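Local coordinates for hypothetical protein (Deinococcus radiodurans, PDB 1U5K), which probably takes part in DNA repair and in homologous recombination by the RecF pathway, and carries a bound zinc ion, at residues 50-55 against 87-92; 9-14 against 114-119; 184-189 against 212-217; 164-167 against 171-174. All coordinates share one frame; numbering follows the deposited sequence.

In the fold
Contacts 1 and 2 lie side by side, their centres about 9 Å apart, and together seat the N-terminal OB fold on helices 86-102 and 110-125. They meet directly: Phe53 N lies 2.8 Å from Val12 O, a probable hydrogen bond that ties the turn of contact 1 to the strand of contact 2. Contact 3 joins two helices farther along the chain, its centre about 26 Å from that of either. Contact 4, which holds one of the four zinc cysteines, is about 12 Å from contact 3 between centres. The zinc end is thus remote from the OB fold: centres of contacts 1 and 4 are about 35 Å apart, on opposite sides of the chain's centre.

Contact 1. Residues 50-55 against 87-92; sequences LNLFHH and ERYAFA
Phe53 is the bump of this contact, and Tyr89 and Ala92, one helical turn apart on helix 86-102, shape the hollow that takes it. The methyl of Ala92 sits almost exactly over the middle of the Phe53 ring, CB 3.7 Å from the ring centroid and 10° off its normal, a CH-pi contact. A small residue suits this place because the ring can lie close to the helix backbone, with Phe53 CE2 3.7 Å from Ala92 O. On the opposite face CB of Leu52 covers the centre, so the phenyl is held flat between two aliphatic groups. Its leading edge then meets the face of Tyr89: CE1 of Phe53 comes to 3.6 Å from CE1 of Tyr89, and the planes stand at 73°, a T-shaped pair. Tyr89 reaches across with CG anti to its backbone N (chi1 -171°), and Leu52 CD1 packs 3.4 Å from the Tyr89 hydroxyl OH at the outer end of the ring. Phe53 projects from the third position of a type II turn closed by His54 N to Asn51 O, 3.1 Å. A loop aromatic plugged against a helix in this way joins the N-terminal OB fold of RecO to its helical C-terminal part.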
loop_
_atom_site.group_PDB
_atom_site.type_symbol
_atom_site.label_atom_id
_atom_site.label_comp_id
_atom_site.label_asym_id
_atom_site.label_seq_id
_atom_site.Cartn_x
_atom_site.Cartn_y
_atom_site.Cartn_z
ATOM N N LEU A 50 -14.881 4.719 17.759
ATOM C CA LEU A 50 -14.581 4.720 16.333
ATOM C C LEU A 50 -13.306 3.943 15.987
ATOM O O LEU A 50 -12.404 4.466 15.338
ATOM C CB LEU A 50 -14.531 6.160 15.830
ATOM C CG LEU A 50 -15.841 6.956 15.794
ATOM C CD1 LEU A 50 -15.536 8.375 15.338
ATOM C CD2 LEU A 50 -16.901 6.356 14.892
ATOM N N ASN A 51 -13.166 2.713 16.468
ATOM C CA ASN A 51 -11.968 1.945 16.151
ATOM C C ASN A 51 -12.266 0.828 15.165
ATOM O O ASN A 51 -13.419 0.439 15.001
ATOM C CB ASN A 51 -11.312 1.385 17.414
ATOM C CG ASN A 51 -10.409 2.401 18.079
ATOM O OD1 ASN A 51 -9.275 2.651 17.642
ATOM N ND2 ASN A 51 -10.931 3.009 19.138
ATOM N N LEU A 52 -11.211 0.339 14.523
ATOM C CA LEU A 52 -11.361 -0.639 13.460
ATOM C C LEU A 52 -12.215 -1.801 13.920
ATOM O O LEU A 52 -12.040 -2.317 15.027
ATOM C CB LEU A 52 -10.031 -1.212 12.974
ATOM C CG LEU A 52 -9.303 -0.458 11.878
ATOM C CD1 LEU A 52 -8.099 -1.249 11.388
ATOM C CD2 LEU A 52 -10.238 -0.164 10.757
ATOM N N PHE A 53 -13.133 -2.158 13.030
ATOM C CA PHE A 53 -13.928 -3.366 13.151
ATOM C C PHE A 53 -15.108 -3.215 14.110
ATOM O O PHE A 53 -15.923 -4.120 14.229
ATOM C CB PHE A 53 -13.076 -4.608 13.442
ATOM C CG PHE A 53 -11.797 -4.688 12.635
ATOM C CD1 PHE A 53 -10.586 -4.951 13.251
ATOM C CD2 PHE A 53 -11.778 -4.391 11.287
ATOM C CE1 PHE A 53 -9.387 -5.001 12.531
ATOM C CE2 PHE A 53 -10.601 -4.425 10.568
ATOM C CZ PHE A 53 -9.399 -4.725 11.174
ATOM N N HIS A 54 -15.273 -2.059 14.734
ATOM C CA HIS A 54 -16.453 -1.825 15.554
ATOM C C HIS A 54 -17.668 -1.548 14.678
ATOM O O HIS A 54 -17.552 -0.869 13.655
ATOM C CB HIS A 54 -16.215 -0.620 16.462
ATOM C CG HIS A 54 -15.327 -0.892 17.635
ATOM N ND1 HIS A 54 -15.012 0.086 18.552
ATOM C CD2 HIS A 54 -14.735 -2.027 18.078
ATOM C CE1 HIS A 54 -14.243 -0.429 19.496
ATOM N NE2 HIS A 54 -14.087 -1.716 19.250
ATOM N N HIS A 55 -18.819 -2.097 15.056
ATOM C CA HIS A 55 -20.100 -1.747 14.444
ATOM C C HIS A 55 -20.610 -0.584 15.287
ATOM O O HIS A 55 -20.844 -0.751 16.485
ATOM C CB HIS A 55 -21.084 -2.932 14.449
ATOM C CG HIS A 55 -22.315 -2.729 13.620
ATOM N ND1 HIS A 55 -22.875 -3.738 12.867
ATOM C CD2 HIS A 55 -23.075 -1.632 13.390
ATOM C CE1 HIS A 55 -23.934 -3.276 12.224
ATOM N NE2 HIS A 55 -24.069 -1.992 12.513
ATOM N N GLU A 87 -3.487 -12.868 14.476
ATOM C CA GLU A 87 -3.851 -13.562 13.247
ATOM C C GLU A 87 -5.252 -13.188 12.748
ATOM O O GLU A 87 -5.482 -13.010 11.550
ATOM C CB GLU A 87 -3.733 -15.079 13.397
ATOM C CG GLU A 87 -4.253 -15.802 12.169
ATOM C CD GLU A 87 -4.034 -17.302 12.165
ATOM O OE1 GLU A 87 -4.592 -17.966 13.059
ATOM O OE2 GLU A 87 -3.332 -17.799 11.258
ATOM N N ARG A 88 -6.189 -13.078 13.679
ATOM C CA ARG A 88 -7.547 -12.661 13.382
ATOM C C ARG A 88 -7.584 -11.200 12.951
ATOM O O ARG A 88 -8.279 -10.851 12.008
ATOM C CB ARG A 88 -8.452 -12.914 14.589
ATOM C CG ARG A 88 -8.496 -14.383 15.023
ATOM C CD ARG A 88 -9.515 -14.685 16.080
ATOM N NE ARG A 88 -9.419 -16.076 16.500
ATOM C CZ ARG A 88 -10.013 -17.108 15.930
ATOM N NH1 ARG A 88 -10.831 -16.946 14.897
ATOM N NH2 ARG A 88 -9.772 -18.323 16.406
ATOM N N TYR A 89 -6.874 -10.327 13.658
ATOM C CA TYR A 89 -6.769 -8.939 13.252
ATOM C C TYR A 89 -6.325 -8.826 11.794
ATOM O O TYR A 89 -6.921 -8.072 11.034
ATOM C CB TYR A 89 -5.815 -8.168 14.165
ATOM C CG TYR A 89 -5.822 -6.684 13.950
ATOM C CD1 TYR A 89 -6.517 -5.844 14.809
ATOM C CD2 TYR A 89 -5.076 -6.102 12.919
ATOM C CE1 TYR A 89 -6.500 -4.475 14.632
ATOM C CE2 TYR A 89 -5.044 -4.729 12.737
ATOM C CZ TYR A 89 -5.753 -3.925 13.616
ATOM O OH TYR A 89 -5.771 -2.552 13.473
ATOM N N ALA A 90 -5.316 -9.599 11.416
ATOM C CA ALA A 90 -4.725 -9.558 10.087
ATOM C C ALA A 90 -5.745 -9.881 9.007
ATOM O O ALA A 90 -5.759 -9.220 7.979
ATOM C CB ALA A 90 -3.502 -10.481 9.993
ATOM N N PHE A 91 -6.595 -10.878 9.238
ATOM C CA PHE A 91 -7.626 -11.266 8.288
ATOM C C PHE A 91 -8.810 -10.295 8.275
ATOM O O PHE A 91 -9.321 -10.023 7.191
ATOM C CB PHE A 91 -8.014 -12.742 8.446
ATOM C CG PHE A 91 -6.971 -13.687 7.911
ATOM C CD1 PHE A 91 -6.249 -14.514 8.759
ATOM C CD2 PHE A 91 -6.663 -13.709 6.552
ATOM C CE1 PHE A 91 -5.220 -15.326 8.264
ATOM C CE2 PHE A 91 -5.676 -14.549 6.058
ATOM C CZ PHE A 91 -4.927 -15.357 6.912
ATOM N N ALA A 92 -9.221 -9.755 9.424
ATOM C CA ALA A 92 -10.215 -8.690 9.487
ATOM C C ALA A 92 -9.738 -7.506 8.647
ATOM O O ALA A 92 -10.502 -6.918 7.889
ATOM C CB ALA A 92 -10.502 -8.233 10.940
#

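Contact 2. Residues 9-14 against 114-119; sequences SGIVIR and DLFAAS
The first strand of the RecO N-terminal OB fold packs on a helix of the C-terminal part, with Ile11 and Ile13 of strand 5-17 turned to helix 110-125 and Val12 between them turned away. That alternation is what an extended strand offers, and beta-branched residues suit it by putting methyls close to the backbone. The two axes approach to 9.8 Å at 53°. Phe116 fills the space between them, where a chi1 of 176° swings its ring away from the backbone N toward the strand. CG2 of Ile11 meets the rim of the ring near its plane, 4.0 Å from Phe116 CE2, while CG2 of Ile13 comes obliquely to 3.7 Å from Phe116 CZ. Without the ring, as with an alanine, both isoleucine CG2 methyls would probably lose their aromatic partner, leaving a gap between strand and helix. Helix 86-102 closes in, through Ala99 on Phe116 and Ala96 on Ile13. Within the helix, Ser119 OG donates to Phe116 O at 2.7 Å, in the carbonyl plane and on a lone pair, which satisfies a buried hydroxyl. Beside the ring, Ala117 admits the other arm of Ile11, whose CD1 rests 3.8 Å from Ala117 CB.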
loop_
_atom_site.group_PDB
_atom_site.type_symbol
_atom_site.label_atom_id
_atom_site.label_comp_id
_atom_site.label_asym_id
_atom_site.label_seq_id
_atom_site.Cartn_x
_atom_site.Cartn_y
_atom_site.Cartn_z
ATOM N N SER A 9 -25.374 3.463 10.413
ATOM C CA SER A 9 -24.888 2.353 11.224
ATOM C C SER A 9 -24.013 1.438 10.362
ATOM O O SER A 9 -24.391 1.018 9.270
ATOM C CB SER A 9 -26.072 1.570 11.798
ATOM O OG SER A 9 -25.630 0.590 12.723
ATOM N N GLY A 10 -22.798 1.174 10.822
ATOM C CA GLY A 10 -21.939 0.267 10.092
ATOM C C GLY A 10 -20.628 0.061 10.808
ATOM O O GLY A 10 -20.468 0.443 11.964
ATOM N N ILE A 11 -19.695 -0.515 10.060
ATOM C CA ILE A 11 -18.436 -1.007 10.569
ATOM C C ILE A 11 -17.288 -0.122 10.102
ATOM O O ILE A 11 -17.119 0.115 8.907
ATOM C CB ILE A 11 -18.251 -2.445 10.050
ATOM C CG1 ILE A 11 -19.337 -3.336 10.665
ATOM C CG2 ILE A 11 -16.903 -2.939 10.541
ATOM C CD1 ILE A 11 -19.434 -4.699 10.084
ATOM N N VAL A 12 -16.463 0.259 11.067
ATOM C CA VAL A 12 -15.299 1.096 10.849
ATOM C C VAL A 12 -14.258 0.236 10.166
ATOM O O VAL A 12 -13.865 -0.791 10.701
ATOM C CB VAL A 12 -14.706 1.611 12.171
ATOM C CG1 VAL A 12 -13.480 2.467 11.943
ATOM C CG2 VAL A 12 -15.723 2.394 12.928
ATOM N N ILE A 13 -13.844 0.634 8.974
ATOM C CA ILE A 13 -12.816 -0.067 8.216
ATOM C C ILE A 13 -11.473 0.660 8.114
ATOM O O ILE A 13 -10.464 0.049 7.755
ATOM C CB ILE A 13 -13.326 -0.515 6.841
ATOM C CG1 ILE A 13 -13.697 0.664 5.943
ATOM C CG2 ILE A 13 -14.452 -1.499 7.031
ATOM C CD1 ILE A 13 -13.632 0.382 4.461
ATOM N N ARG A 14 -11.456 1.949 8.444
ATOM C CA ARG A 14 -10.235 2.738 8.462
ATOM C C ARG A 14 -10.418 3.902 9.434
ATOM O O ARG A 14 -11.485 4.511 9.478
ATOM C CB ARG A 14 -9.863 3.267 7.071
ATOM C CG ARG A 14 -8.377 3.529 6.916
ATOM C CD ARG A 14 -7.897 3.886 5.498
ATOM N NE ARG A 14 -8.182 2.836 4.521
ATOM C CZ ARG A 14 -9.174 2.869 3.643
ATOM N NH1 ARG A 14 -9.977 3.923 3.543
ATOM N NH2 ARG A 14 -9.354 1.853 2.815
ATOM N N ASP A 114 -23.990 -7.085 4.586
ATOM C CA ASP A 114 -24.301 -8.238 5.431
ATOM C C ASP A 114 -23.242 -9.334 5.320
ATOM O O ASP A 114 -22.845 -9.951 6.313
ATOM C CB ASP A 114 -25.634 -8.855 5.017
ATOM C CG ASP A 114 -26.824 -8.042 5.479
ATOM O OD1 ASP A 114 -26.722 -7.292 6.479
ATOM O OD2 ASP A 114 -27.902 -8.133 4.867
ATOM N N LEU A 115 -22.819 -9.582 4.086
ATOM C CA LEU A 115 -21.736 -10.510 3.808
ATOM C C LEU A 115 -20.422 -10.043 4.413
ATOM O O LEU A 115 -19.654 -10.862 4.932
ATOM C CB LEU A 115 -21.535 -10.695 2.311
ATOM C CG LEU A 115 -21.355 -12.055 1.643
ATOM C CD1 LEU A 115 -20.234 -11.937 0.631
ATOM C CD2 LEU A 115 -21.187 -13.302 2.502
ATOM N N PHE A 116 -20.113 -8.754 4.287
ATOM C CA PHE A 116 -18.913 -8.230 4.942
ATOM C C PHE A 116 -18.909 -8.422 6.465
ATOM O O PHE A 116 -17.931 -8.882 7.060
ATOM C CB PHE A 116 -18.692 -6.761 4.579
ATOM C CG PHE A 116 -17.532 -6.155 5.290
ATOM C CD1 PHE A 116 -16.240 -6.435 4.872
ATOM C CD2 PHE A 116 -17.729 -5.332 6.373
ATOM C CE1 PHE A 116 -15.160 -5.917 5.554
ATOM C CE2 PHE A 116 -16.659 -4.802 7.047
ATOM C CZ PHE A 116 -15.374 -5.095 6.643
ATOM N N ALA A 117 -20.010 -8.066 7.112
ATOM C CA ALA A 117 -20.145 -8.208 8.556
ATOM C C ALA A 117 -19.960 -9.669 8.965
ATOM O O ALA A 117 -19.239 -9.967 9.928
ATOM C CB ALA A 117 -21.492 -7.665 9.030
ATOM N N ALA A 118 -20.512 -10.584 8.173
ATOM C CA ALA A 118 -20.390 -12.017 8.470
ATOM C C ALA A 118 -18.943 -12.474 8.338
ATOM O O ALA A 118 -18.485 -13.336 9.077
ATOM C CB ALA A 118 -21.287 -12.838 7.547
ATOM N N SER A 119 -18.212 -11.876 7.399
ATOM C CA SER A 119 -16.808 -12.192 7.201
ATOM C C SER A 119 -16.019 -11.857 8.450
ATOM O O SER A 119 -15.170 -12.639 8.860
ATOM C CB SER A 119 -16.242 -11.534 5.926
ATOM O OG SER A 119 -15.783 -10.222 6.152
#

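Contact 3. Residues 184-189 against 212-217; sequences PAVLDF and PALWRA
Leu214 points from helix 211-225 at helix 184-192, where Val186 and Phe189, three residues apart and so on the same side of the helix, receive its forked end. The two branches of the leucine divide the work. CD2 reaches both partners, lying 3.6 Å from CD2 of Phe189 and 3.9 Å from CG1 of Val186. CD1 is the branch over a face of the Phe189 ring, 4.0 Å from the same Phe189 CD2, so the methyls meet the ring near one side of it. Phe189 and Leu214 are set at a slant to each other, whereas Val186 and Leu214 lie alongside each other, pointing in opposite senses, each reaching toward the other's helix. With chi1 at -178° the Phe189 side chain extends away from its backbone N, which throws the ring across toward helix 211-225. The residue types fit these roles: a leucine has the length and the two methyls to touch two neighbours at once, valine brings a short, broad surface, and phenylalanine a flat one. With Ala213 also facing helix 184-192, the backbones can come near, the CA atoms of Val186 and Leu214 being 7.2 Å apart. All three touching side chains are buried. Helix 129-141 adds a further layer: its Leu134 packs on Leu214, Tyr138 meets Phe189 edge-to-face, and the Tyr138 hydroxyl hydrogen-bonds to Leu214 O, joining the three helices into one core.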
loop_
_atom_site.group_PDB
_atom_site.type_symbol
_atom_site.label_atom_id
_atom_site.label_comp_id
_atom_site.label_asym_id
_atom_site.label_seq_id
_atom_site.Cartn_x
_atom_site.Cartn_y
_atom_site.Cartn_z
ATOM N N PRO A 184 -7.627 -30.544 -8.551
ATOM C CA PRO A 184 -9.088 -30.663 -8.513
ATOM C C PRO A 184 -9.812 -29.842 -7.440
ATOM O O PRO A 184 -10.903 -29.339 -7.703
ATOM C CB PRO A 184 -9.331 -32.164 -8.299
ATOM C CG PRO A 184 -8.039 -32.852 -8.556
ATOM C CD PRO A 184 -6.934 -31.844 -8.535
ATOM N N ALA A 185 -9.291 -29.751 -6.222
ATOM C CA ALA A 185 -10.003 -29.018 -5.174
ATOM C C ALA A 185 -9.914 -27.513 -5.459
ATOM O O ALA A 185 -10.847 -26.764 -5.169
ATOM C CB ALA A 185 -9.419 -29.339 -3.800
ATOM N N VAL A 186 -8.797 -27.065 -6.022
ATOM C CA VAL A 186 -8.668 -25.670 -6.436
ATOM C C VAL A 186 -9.667 -25.316 -7.526
ATOM O O VAL A 186 -10.409 -24.340 -7.427
ATOM C CB VAL A 186 -7.222 -25.379 -6.831
ATOM C CG1 VAL A 186 -7.087 -24.047 -7.543
ATOM C CG2 VAL A 186 -6.328 -25.479 -5.607
ATOM N N LEU A 187 -9.776 -26.179 -8.528
ATOM C CA LEU A 187 -10.698 -25.977 -9.629
ATOM C C LEU A 187 -12.129 -25.928 -9.140
ATOM O O LEU A 187 -12.941 -25.118 -9.584
ATOM C CB LEU A 187 -10.616 -27.098 -10.670
ATOM C CG LEU A 187 -9.828 -26.826 -11.943
ATOM C CD1 LEU A 187 -9.956 -28.063 -12.848
ATOM C CD2 LEU A 187 -10.289 -25.534 -12.599
ATOM N N ASP A 188 -12.431 -26.824 -8.211
ATOM C CA ASP A 188 -13.789 -26.891 -7.716
ATOM C C ASP A 188 -14.163 -25.613 -6.970
ATOM O O ASP A 188 -15.269 -25.079 -7.098
ATOM C CB ASP A 188 -13.942 -28.145 -6.857
ATOM C CG ASP A 188 -15.163 -28.099 -6.004
ATOM O OD1 ASP A 188 -14.960 -27.807 -4.810
ATOM O OD2 ASP A 188 -16.321 -28.255 -6.431
ATOM N N PHE A 189 -13.233 -25.126 -6.163
ATOM C CA PHE A 189 -13.426 -23.849 -5.491
ATOM C C PHE A 189 -13.638 -22.710 -6.478
ATOM O O PHE A 189 -14.621 -21.983 -6.402
ATOM C CB PHE A 189 -12.259 -23.522 -4.567
ATOM C CG PHE A 189 -12.447 -22.229 -3.832
ATOM C CD1 PHE A 189 -13.192 -22.191 -2.671
ATOM C CD2 PHE A 189 -11.922 -21.052 -4.346
ATOM C CE1 PHE A 189 -13.349 -20.989 -2.004
ATOM C CE2 PHE A 189 -12.107 -19.846 -3.692
ATOM C CZ PHE A 189 -12.787 -19.830 -2.508
ATOM N N PRO A 212 -2.101 -20.530 -1.727
ATOM C CA PRO A 212 -1.407 -19.471 -2.470
ATOM C C PRO A 212 -1.940 -19.325 -3.898
ATOM O O PRO A 212 -2.101 -18.194 -4.351
ATOM C CB PRO A 212 0.069 -19.883 -2.385
ATOM C CG PRO A 212 0.134 -20.604 -1.067
ATOM C CD PRO A 212 -1.147 -21.414 -1.038
ATOM N N ALA A 213 -2.258 -20.424 -4.575
ATOM C CA ALA A 213 -2.875 -20.381 -5.898
ATOM C C ALA A 213 -4.192 -19.601 -5.925
ATOM O O ALA A 213 -4.431 -18.794 -6.832
ATOM C CB ALA A 213 -3.102 -21.781 -6.409
ATOM N N LEU A 214 -5.024 -19.843 -4.916
ATOM C CA LEU A 214 -6.283 -19.128 -4.731
ATOM C C LEU A 214 -6.118 -17.631 -4.462
ATOM O O LEU A 214 -6.844 -16.828 -5.053
ATOM C CB LEU A 214 -7.121 -19.772 -3.635
ATOM C CG LEU A 214 -7.537 -21.220 -3.903
ATOM C CD1 LEU A 214 -8.338 -21.761 -2.731
ATOM C CD2 LEU A 214 -8.392 -21.242 -5.162
ATOM N N TRP A 215 -5.161 -17.264 -3.615
ATOM C CA TRP A 215 -4.882 -15.866 -3.340
ATOM C C TRP A 215 -4.368 -15.194 -4.599
ATOM O O TRP A 215 -4.749 -14.064 -4.892
ATOM C CB TRP A 215 -3.871 -15.655 -2.213
ATOM C CG TRP A 215 -4.457 -15.874 -0.868
ATOM C CD1 TRP A 215 -4.087 -16.851 0.017
ATOM C CD2 TRP A 215 -5.534 -15.152 -0.254
ATOM N NE1 TRP A 215 -4.858 -16.767 1.146
ATOM C CE2 TRP A 215 -5.748 -15.731 1.014
ATOM C CE3 TRP A 215 -6.352 -14.088 -0.642
ATOM C CZ2 TRP A 215 -6.740 -15.288 1.880
ATOM C CZ3 TRP A 215 -7.341 -13.641 0.230
ATOM C CH2 TRP A 215 -7.545 -14.261 1.470
ATOM N N ARG A 216 -3.525 -15.888 -5.354
ATOM C CA ARG A 216 -2.906 -15.304 -6.535
ATOM C C ARG A 216 -3.934 -15.007 -7.613
ATOM O O ARG A 216 -3.918 -13.938 -8.220
ATOM C CB ARG A 216 -1.759 -16.160 -7.067
ATOM C CG ARG A 216 -0.458 -15.962 -6.296
ATOM C CD ARG A 216 0.800 -16.413 -7.029
ATOM N NE ARG A 216 0.651 -17.811 -7.426
ATOM C CZ ARG A 216 0.960 -18.847 -6.657
ATOM N NH1 ARG A 216 1.483 -18.667 -5.449
ATOM N NH2 ARG A 216 0.756 -20.074 -7.113
ATOM N N ALA A 217 -4.854 -15.938 -7.820
ATOM C CA ALA A 217 -5.865 -15.796 -8.847
ATOM C C ALA A 217 -6.776 -14.620 -8.506
ATOM O O ALA A 217 -7.087 -13.798 -9.374
ATOM C CB ALA A 217 -6.637 -17.067 -8.968
#

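Contact 4. Residues 164-167 against 171-174; sequences PDPL and LLCS. With ZN (zinc ion), chain C.
Leu172 reaches from the short strand 171-172 over the backbone of residues 164-166, and its side chain can be followed outward atom by atom. CB already lies 3.9 Å from Pro164 O. Its CG stands anti to its own carbonyl carbon (chi1 -65°), and this branch point meets Pro164 O at 3.8 Å and Asp165 CB at 4.0 Å, the leucine and aspartate side chains crossing at about a right angle. At the tip, CD1 comes to 3.5 Å from Pro164 O and 3.9 Å from Asp165 CA, with the ring carbon CD of Pro166 a looser 4.3 Å away. A leucine suits this place because its branched end can lie over the Pro164 carbonyl, CA and CB of Asp165 and the Pro166 ring at once. The Pro164-Asp165 backbone would probably be uncovered, and a gap opened beside the zinc ligand Cys153, whose side chain Leu172 also touches, if an alanine stood here. Asp165 packs through its CB, 3.7 Å from Leu171 N, while its carboxylate serves the turn: OD2 accepts from Gln170 N and OD1 from Gly168 N, with Leu167 N only a weak further donor. An aspartate is short enough to bond backbone N-H groups of its own loop in this manner. Next in the chain, Cys173 SG binds the zinc ion at 2.3 Å, and Cys153, Cys156 and Cys176 complete the four-cysteine site. The hairpin of strands 163-164 and 171-172 thus runs directly into this zinc site, as expected for a zinc ribbon, with helix 184-192 following it in the chain.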
loop_
_atom_site.group_PDB
_atom_site.type_symbol
_atom_site.label_atom_id
_atom_site.label_comp_id
_atom_site.label_asym_id
_atom_site.label_seq_id
_atom_site.Cartn_x
_atom_site.Cartn_y
_atom_site.Cartn_z
ATOM N N PRO A 164 -4.455 -22.081 -15.038
ATOM C CA PRO A 164 -4.241 -20.695 -14.607
ATOM C C PRO A 164 -4.160 -19.743 -15.793
ATOM O O PRO A 164 -3.694 -20.148 -16.858
ATOM C CB PRO A 164 -2.886 -20.737 -13.894
ATOM C CG PRO A 164 -2.642 -22.156 -13.575
ATOM C CD PRO A 164 -3.330 -22.943 -14.639
ATOM N N ASP A 165 -4.615 -18.511 -15.584
ATOM C CA ASP A 165 -4.601 -17.412 -16.539
ATOM C C ASP A 165 -3.729 -16.314 -15.918
ATOM O O ASP A 165 -4.245 -15.493 -15.166
ATOM C CB ASP A 165 -6.042 -16.910 -16.713
ATOM C CG ASP A 165 -6.127 -15.664 -17.526
ATOM O OD1 ASP A 165 -5.111 -15.372 -18.199
ATOM O OD2 ASP A 165 -7.151 -14.934 -17.546
ATOM N N PRO A 166 -2.427 -16.297 -16.174
ATOM C CA PRO A 166 -1.553 -15.272 -15.587
ATOM C C PRO A 166 -1.807 -13.854 -16.086
ATOM O O PRO A 166 -1.485 -12.912 -15.357
ATOM C CB PRO A 166 -0.127 -15.768 -15.885
ATOM C CG PRO A 166 -0.237 -16.915 -16.814
ATOM C CD PRO A 166 -1.689 -17.326 -16.928
ATOM N N LEU A 167 -2.412 -13.673 -17.257
ATOM C CA LEU A 167 -2.689 -12.329 -17.763
ATOM C C LEU A 167 -3.969 -11.677 -17.248
ATOM O O LEU A 167 -3.990 -10.503 -16.888
ATOM C CB LEU A 167 -2.616 -12.341 -19.292
ATOM C CG LEU A 167 -1.243 -12.869 -19.740
ATOM C CD1 LEU A 167 -1.075 -12.927 -21.259
ATOM C CD2 LEU A 167 -0.073 -12.071 -19.154
ATOM N N LEU A 171 -9.486 -18.314 -16.280
ATOM C CA LEU A 171 -8.952 -19.644 -16.552
ATOM C C LEU A 171 -8.722 -19.880 -18.053
ATOM O O LEU A 171 -9.434 -19.326 -18.881
ATOM C CB LEU A 171 -9.933 -20.691 -16.050
ATOM C CG LEU A 171 -10.291 -20.671 -14.553
ATOM C CD1 LEU A 171 -11.483 -21.575 -14.375
ATOM C CD2 LEU A 171 -9.133 -21.117 -13.696
ATOM N N LEU A 172 -7.727 -20.689 -18.393
ATOM C CA LEU A 172 -7.351 -21.023 -19.764
ATOM C C LEU A 172 -7.506 -22.515 -20.000
ATOM O O LEU A 172 -7.333 -23.310 -19.071
ATOM C CB LEU A 172 -5.901 -20.636 -20.051
ATOM C CG LEU A 172 -5.626 -19.141 -20.013
ATOM C CD1 LEU A 172 -4.131 -18.884 -20.103
ATOM C CD2 LEU A 172 -6.449 -18.410 -21.056
ATOM N N CYS A 173 -7.787 -22.907 -21.246
ATOM C CA CYS A 173 -7.797 -24.322 -21.615
ATOM C C CYS A 173 -6.377 -24.844 -21.784
ATOM O O CYS A 173 -5.403 -24.086 -21.851
ATOM C CB CYS A 173 -8.609 -24.575 -22.896
ATOM S SG CYS A 173 -7.810 -23.986 -24.406
ATOM N N SER A 174 -6.274 -26.164 -21.906
ATOM C CA SER A 174 -4.991 -26.851 -22.024
ATOM C C SER A 174 -4.219 -26.391 -23.260
ATOM O O SER A 174 -2.994 -26.359 -23.239
ATOM C CB SER A 174 -5.176 -28.375 -22.004
ATOM O OG SER A 174 -5.793 -28.831 -23.205
HETATM ZN ZN ZN C . -8.262 -21.794 -25.025
#